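Local coordinates for protein DNA polymerase III subunit beta (Pseudomonas aeruginosa, PDB 4TSZ) that confers DNA tethering and processivity on DNA polymerases and other proteins, at residues E[81-84]-E[85-89]. Numbering follows the deposited sequence.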
# COMPACT_ATOMS: atom_id res chain seq x y z
N LYS E 81 -8.21 7.38 18.18
CA LYS E 81 -8.70 6.36 17.25
C LYS E 81 -8.95 5.00 17.94
O LYS E 81 -9.93 4.32 17.63
CB LYS E 81 -7.71 6.18 16.09
CG LYS E 81 -8.32 6.41 14.71
CD LYS E 81 -7.27 6.33 13.59
CE LYS E 81 -6.42 7.58 13.45
NZ LYS E 81 -5.67 7.60 12.16
N SER E 82 -8.06 4.61 18.86
CA SER E 82 -8.12 3.34 19.59
C SER E 82 -9.19 3.28 20.69
O SER E 82 -9.54 2.19 21.15
CB SER E 82 -6.75 3.00 20.17
OG SER E 82 -6.42 3.93 21.19
N LEU E 83 -9.71 4.44 21.12
CA LEU E 83 -10.73 4.50 22.17
C LEU E 83 -12.09 3.97 21.68
O LEU E 83 -12.34 4.03 20.47
CB LEU E 83 -10.86 5.93 22.72
CG LEU E 83 -9.77 6.35 23.70
CD1 LEU E 83 -9.83 7.83 23.97
CD2 LEU E 83 -9.85 5.56 25.00
N PRO E 84 -12.96 3.42 22.56
CA PRO E 84 -14.25 2.90 22.08
C PRO E 84 -15.11 3.98 21.44
O PRO E 84 -15.08 5.13 21.89
CB PRO E 84 -14.92 2.35 23.35
CG PRO E 84 -13.83 2.21 24.35
CD PRO E 84 -12.83 3.27 24.03
N ASN E 85 -15.86 3.61 20.39
CA ASN E 85 -16.75 4.52 19.65
C ASN E 85 -17.67 5.29 20.58
O ASN E 85 -18.24 4.70 21.50
CB ASN E 85 -17.56 3.77 18.59
CG ASN E 85 -16.77 3.26 17.40
OD1 ASN E 85 -15.68 3.75 17.07
ND2 ASN E 85 -17.32 2.27 16.70
N ASP E 86 -17.74 6.61 20.39
CA ASP E 86 -18.60 7.55 21.11
C ASP E 86 -18.30 7.82 22.60
O ASP E 86 -19.11 8.44 23.29
CB ASP E 86 -20.09 7.28 20.80
CG ASP E 86 -20.39 7.29 19.31
OD1 ASP E 86 -20.38 8.39 18.72
OD2 ASP E 86 -20.62 6.19 18.74
N VAL E 87 -17.10 7.42 23.08
CA VAL E 87 -16.70 7.66 24.47
C VAL E 87 -16.42 9.16 24.75
O VAL E 87 -15.97 9.88 23.85
CB VAL E 87 -15.51 6.74 24.91
CG1 VAL E 87 -14.17 7.19 24.31
CG2 VAL E 87 -15.40 6.62 26.43
N LEU E 88 -16.72 9.62 25.98
CA LEU E 88 -16.42 10.98 26.41
C LEU E 88 -14.98 10.98 26.95
O LEU E 88 -14.63 10.17 27.81
CB LEU E 88 -17.40 11.47 27.48
CG LEU E 88 -17.27 12.96 27.89
CD1 LEU E 88 -17.70 13.90 26.76
CD2 LEU E 88 -18.09 13.25 29.14
N ILE E 89 -14.14 11.86 26.40
CA ILE E 89 -12.73 11.96 26.78
C ILE E 89 -12.53 13.18 27.68
O ILE E 89 -12.92 14.29 27.31
CB ILE E 89 -11.80 11.99 25.53
CG1 ILE E 89 -12.12 10.86 24.54
CG2 ILE E 89 -10.32 11.99 25.93
CD1 ILE E 89 -11.52 11.08 23.12
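Pro-84 and Val-87 close a type II beta turn, which links the end of helix 73-82 to strand 88-94 of a four-stranded antiparallel sheet in the N-terminal domain. The one hydrogen bond between the two segments runs from Val-87 N to Pro-84 O, at 3.3 Å. It is long and moderately bent, with 152° at the hydrogen. The donor lies 32° off the carbonyl plane. Asp-86 takes the third position of the turn with a positive phi. Its backbone N is hydrogen-bonded to Glu-9 OE2.

The side-chain contacts are mostly apolar. Val-87 holds CG1 between its own backbone N and carbonyl carbon (chi1 75°). There Val-87 CG1 comes within 3.3 Å of Pro-84 O, the acceptor of the turn. Val-87 CG1 also lies 3.9 Å from Leu-83 CB. It is looser against Pro-84 CD. Further in, Leu-83 CD1 meets Ile-89 CD1 at 3.8 Å, and the two side chains cross at a slant. Leu-83 also packs on Phe-107, and Ile-89 on Val-100. Arg-271 of the second subunit packs on Pro-84 and Leu-83.

The chemistry implies a turn closed by a single backbone bond and backed by aliphatic contacts. Buried Leu-83 and Ile-89 join the helix end to the sheet, while Asn-85 and Asp-86 remain exposed at the bend.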